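Local coordinates for protein caspase-1 subunit p19/18 (PDB 1M72) that is a cysteine endopeptidase that probably takes part in the caspase activation cascade responsible for executing apoptosis, at residues Met205-Glu210 with Gln230-Asp235; Arg219-Leu224 with Ser257-Leu262. All coordinates share one frame; numbering follows the deposited sequence.

Interaction 1 of 2, residues Met205-Glu210 with Gln230-Asp235; sequences MQALCE and QKVALD
A207 and K231 bring the two helices nearest, their CA atoms 6.1 Å apart, and the short axes of 205-210 and 230-235 pass 9.1 Å from each other at 132°, roughly midway between perpendicular and antiparallel. The methyl of A207 points at the second helix, its CB 3.7 Å from V232 CG2 and 3.8 Å from K231 CG, so the lysine's aliphatic stem shares in the apolar packing. Beyond CG the lysine bends at each further torsion, beginning with chi2 at 98°, and this brings its ammonium group back to the first helix. There NZ forms a salt bridge with E210 OE1 at 3.2 Å, weak as a hydrogen bond, where the two side chains cross nearly at right angles. NZ is also paired with E211, so one ammonium bridges two successive acidic residues and probably eases the repulsion between them. V232 packs further against Q251 and P253, while D235 is salt-bridged to R20 of the second subunit. A small alanine between helices, with an ion pair at the outer edge, marks this as packing of neighbouring helices in the caspase fold, on the layer beside its central sheet.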
# COMPACT_ATOMS: atom_id res chain seq x y z
N MET C 205 9.07 -2.74 14.19
CA MET C 205 9.75 -1.61 14.77
C MET C 205 11.29 -1.80 14.86
O MET C 205 12.03 -0.84 14.71
CB MET C 205 9.16 -1.28 16.14
CG MET C 205 7.81 -0.64 16.05
SD MET C 205 7.84 1.05 15.29
CE MET C 205 6.25 1.16 14.65
N GLN C 206 11.76 -3.03 15.07
CA GLN C 206 13.22 -3.24 15.10
C GLN C 206 13.78 -2.92 13.71
O GLN C 206 14.82 -2.24 13.57
CB GLN C 206 13.59 -4.70 15.40
CG GLN C 206 13.38 -5.15 16.82
CD GLN C 206 13.73 -6.63 16.97
OE1 GLN C 206 14.87 -7.02 16.73
NE2 GLN C 206 12.75 -7.45 17.36
N ALA C 207 13.11 -3.44 12.69
CA ALA C 207 13.58 -3.22 11.34
C ALA C 207 13.37 -1.76 10.91
O ALA C 207 14.23 -1.17 10.27
CB ALA C 207 12.87 -4.20 10.36
N LEU C 208 12.24 -1.17 11.26
CA LEU C 208 11.98 0.21 10.88
C LEU C 208 13.05 1.17 11.47
O LEU C 208 13.63 1.97 10.75
CB LEU C 208 10.58 0.62 11.36
CG LEU C 208 10.20 2.10 11.10
CD1 LEU C 208 10.21 2.37 9.57
CD2 LEU C 208 8.83 2.44 11.73
N CYS C 209 13.32 1.06 12.77
CA CYS C 209 14.28 1.89 13.46
C CYS C 209 15.70 1.71 12.93
O CYS C 209 16.45 2.70 12.77
CB CYS C 209 14.21 1.64 14.97
SG CYS C 209 12.67 2.30 15.67
N GLU C 210 16.07 0.46 12.64
CA GLU C 210 17.39 0.18 12.08
C GLU C 210 17.56 0.82 10.68
O GLU C 210 18.59 1.42 10.40
CB GLU C 210 17.65 -1.34 11.99
CG GLU C 210 19.03 -1.69 11.42
CD GLU C 210 19.42 -3.19 11.60
OE1 GLU C 210 18.70 -4.08 11.07
OE2 GLU C 210 20.45 -3.48 12.26
N GLN C 230 12.08 -6.32 3.65
CA GLN C 230 13.08 -7.34 3.42
C GLN C 230 13.64 -7.81 4.74
O GLN C 230 13.74 -9.01 5.02
CB GLN C 230 14.19 -6.79 2.52
CG GLN C 230 15.13 -7.86 2.07
CD GLN C 230 16.25 -7.37 1.18
OE1 GLN C 230 16.03 -6.86 0.04
NE2 GLN C 230 17.49 -7.53 1.67
N LYS C 231 14.00 -6.87 5.58
CA LYS C 231 14.56 -7.22 6.85
C LYS C 231 13.54 -8.09 7.63
O LYS C 231 13.89 -9.20 8.10
CB LYS C 231 14.90 -5.94 7.60
CG LYS C 231 15.76 -6.10 8.81
CD LYS C 231 17.24 -5.82 8.50
CE LYS C 231 17.44 -4.41 7.89
NZ LYS C 231 16.70 -3.39 8.67
N VAL C 232 12.31 -7.59 7.78
CA VAL C 232 11.26 -8.34 8.51
C VAL C 232 11.03 -9.72 7.87
O VAL C 232 10.87 -10.71 8.56
CB VAL C 232 9.87 -7.57 8.51
CG1 VAL C 232 8.75 -8.50 9.06
CG2 VAL C 232 9.95 -6.26 9.36
N ALA C 233 11.05 -9.78 6.54
CA ALA C 233 10.78 -11.02 5.83
C ALA C 233 11.86 -12.04 5.91
O ALA C 233 11.57 -13.24 5.85
CB ALA C 233 10.51 -10.74 4.30
N LEU C 234 13.12 -11.57 5.96
CA LEU C 234 14.27 -12.49 6.00
C LEU C 234 14.93 -12.76 7.33
O LEU C 234 15.24 -13.91 7.64
CB LEU C 234 15.37 -12.01 5.05
CG LEU C 234 14.98 -11.77 3.59
CD1 LEU C 234 16.20 -11.25 2.85
CD2 LEU C 234 14.46 -13.04 2.96
N ASP C 235 15.15 -11.72 8.13
CA ASP C 235 15.86 -11.89 9.40
C ASP C 235 15.05 -12.29 10.63
O ASP C 235 15.59 -12.33 11.74
CB ASP C 235 16.63 -10.62 9.70
CG ASP C 235 17.50 -10.17 8.53
OD1 ASP C 235 17.91 -11.01 7.69
OD2 ASP C 235 17.77 -8.94 8.45

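Interaction 2 of 2, residues Arg219-Leu224 with Ser257-Leu262; sequences RDILTL and SMLTRL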
# COMPACT_ATOMS: atom_id res chain seq x y z
N ARG C 219 17.51 8.21 1.87
CA ARG C 219 16.76 7.31 1.02
C ARG C 219 15.28 7.68 0.97
O ARG C 219 14.75 8.13 1.97
CB ARG C 219 16.99 5.92 1.57
CG ARG C 219 16.22 4.81 1.00
CD ARG C 219 16.84 3.53 1.51
NE ARG C 219 18.14 3.31 0.88
CZ ARG C 219 19.01 2.35 1.20
NH1 ARG C 219 18.77 1.48 2.18
NH2 ARG C 219 20.14 2.27 0.50
N ASP C 220 14.63 7.53 -0.19
CA ASP C 220 13.21 7.85 -0.24
C ASP C 220 12.41 6.78 0.57
O ASP C 220 12.81 5.60 0.67
CB ASP C 220 12.72 8.00 -1.68
CG ASP C 220 12.42 6.68 -2.35
OD1 ASP C 220 11.30 6.15 -2.14
OD2 ASP C 220 13.31 6.17 -3.08
N ILE C 221 11.31 7.26 1.15
CA ILE C 221 10.45 6.51 2.05
C ILE C 221 10.00 5.15 1.51
O ILE C 221 10.12 4.13 2.19
CB ILE C 221 9.23 7.42 2.55
CG1 ILE C 221 8.68 6.91 3.89
CG2 ILE C 221 8.08 7.39 1.55
CD1 ILE C 221 9.73 6.60 4.88
N LEU C 222 9.51 5.12 0.27
CA LEU C 222 9.09 3.85 -0.30
C LEU C 222 10.26 2.85 -0.41
O LEU C 222 10.12 1.69 -0.02
CB LEU C 222 8.36 4.06 -1.64
CG LEU C 222 7.01 4.79 -1.37
CD1 LEU C 222 6.17 4.81 -2.63
CD2 LEU C 222 6.22 4.09 -0.23
N THR C 223 11.44 3.32 -0.85
CA THR C 223 12.60 2.44 -0.98
C THR C 223 13.04 1.94 0.38
O THR C 223 13.44 0.78 0.56
CB THR C 223 13.76 3.16 -1.65
OG1 THR C 223 13.39 3.48 -3.00
CG2 THR C 223 15.01 2.29 -1.64
N LEU C 224 12.95 2.84 1.33
CA LEU C 224 13.32 2.55 2.71
C LEU C 224 12.40 1.48 3.31
O LEU C 224 12.86 0.56 3.94
CB LEU C 224 13.24 3.84 3.51
CG LEU C 224 13.92 3.74 4.86
CD1 LEU C 224 14.72 5.05 5.12
CD2 LEU C 224 12.87 3.46 5.94
N SER C 257 0.42 3.20 0.13
CA SER C 257 0.81 4.54 -0.23
C SER C 257 -0.10 5.24 -1.21
O SER C 257 -0.53 4.65 -2.23
CB SER C 257 2.27 4.51 -0.77
OG SER C 257 2.62 5.66 -1.53
N MET C 258 -0.41 6.49 -0.84
CA MET C 258 -1.17 7.44 -1.63
C MET C 258 -0.21 8.61 -1.94
O MET C 258 -0.66 9.67 -2.40
CB MET C 258 -2.36 8.01 -0.86
CG MET C 258 -3.63 7.17 -0.89
SD MET C 258 -3.51 5.59 -0.06
CE MET C 258 -3.31 5.97 1.59
N LEU C 259 1.09 8.44 -1.68
CA LEU C 259 2.08 9.49 -1.93
C LEU C 259 2.15 9.90 -3.39
O LEU C 259 2.28 9.07 -4.29
CB LEU C 259 3.46 9.06 -1.45
CG LEU C 259 3.53 8.77 0.06
CD1 LEU C 259 4.97 8.54 0.41
CD2 LEU C 259 2.95 9.95 0.94
N THR C 260 2.05 11.20 -3.64
CA THR C 260 2.10 11.72 -5.01
C THR C 260 3.52 12.24 -5.39
O THR C 260 3.77 12.67 -6.52
CB THR C 260 1.08 12.84 -5.16
OG1 THR C 260 1.39 13.88 -4.23
CG2 THR C 260 -0.35 12.33 -4.87
N ARG C 261 4.43 12.25 -4.42
CA ARG C 261 5.78 12.69 -4.66
C ARG C 261 6.70 11.78 -3.83
O ARG C 261 6.23 11.01 -2.99
CB ARG C 261 5.97 14.16 -4.25
CG ARG C 261 4.92 15.13 -4.82
CD ARG C 261 5.27 16.55 -4.43
NE ARG C 261 4.18 17.47 -4.73
CZ ARG C 261 3.78 17.79 -5.97
NH1 ARG C 261 4.40 17.28 -7.06
NH2 ARG C 261 2.72 18.57 -6.12
N LEU C 262 8.01 11.87 -4.08
CA LEU C 262 8.96 11.05 -3.36
C LEU C 262 9.26 11.75 -2.06
O LEU C 262 9.25 12.97 -1.98
CB LEU C 262 10.24 10.87 -4.18
CG LEU C 262 10.23 10.02 -5.45
CD1 LEU C 262 11.53 10.25 -6.17
CD2 LEU C 262 10.10 8.53 -5.14
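I221 and L259 make the closest approach between 219-224 and 257-262, CG2 to CD1 at 3.5 Å, an apolar contact in which the two side chains run nearly perpendicular. With CG1 of I221 anti to the backbone N (chi1 -156°), the end of that branch leads away from the loop and CG2 is left to make the contact. The other two contacts set methyl groups against polar side chains. L222, in the first turn of helix 221-235, points both its methyls at S257, CD1 3.8 Å from OG and CD2 4.0 Å from CB. At the other end of the contact, L262 lays CD2 4.0 Å from D220 OD1, a methyl group against the carboxylate of the helix N-cap.

Polar bonds serve each segment separately. D220 accepts from T223 N through OD1 at 3.1 Å, the donor coming from above the carboxylate plane, and OD2 takes the hydroxyl of T223 at 2.7 Å on its syn side. The two oxygens thus hold the carboxylate over the first turn. S257 OG accepts from L259 N at 3.2 Å, forming an ST turn where the chain leaves strand 254-257.

Around the contact, L183 of strand 182-186 touches I221, L222 and S257, and I221 shares a backbone hydrogen bond with L263. S257 also pairs in an antiparallel ladder with a strand of the second subunit, carrying the sheet across the dimer interface, and T226 of that subunit packs on L222.

The chemistry implies a division of labour: the carboxylate and the hydroxyl accept bonds within their own turns and meet the other segment only through methyl groups, so van der Waals packing joins the two segments in a buried setting.

Overall arrangement
From the N terminus, helix 203-215 supplies the first segment of interaction 1, and a short connection leads to the start of helix 221-235, where interaction 2 takes its first segment. The far end of that helix returns to 205-210, so interaction 1 closes a largely helical loop; interaction 2 closes a longer one when the chain, after strand 254-257, reaches 257-262. The segments alternate, so the two loops cross, sharing helix 221-235. Their centres lie 18 Å apart and the contacts do not touch. Together they tie that helix's C-terminal end to helix 203-215 and its N-terminal end to the loop after strand 254-257, at this chain's edge of the sheet, which continues into the second subunit.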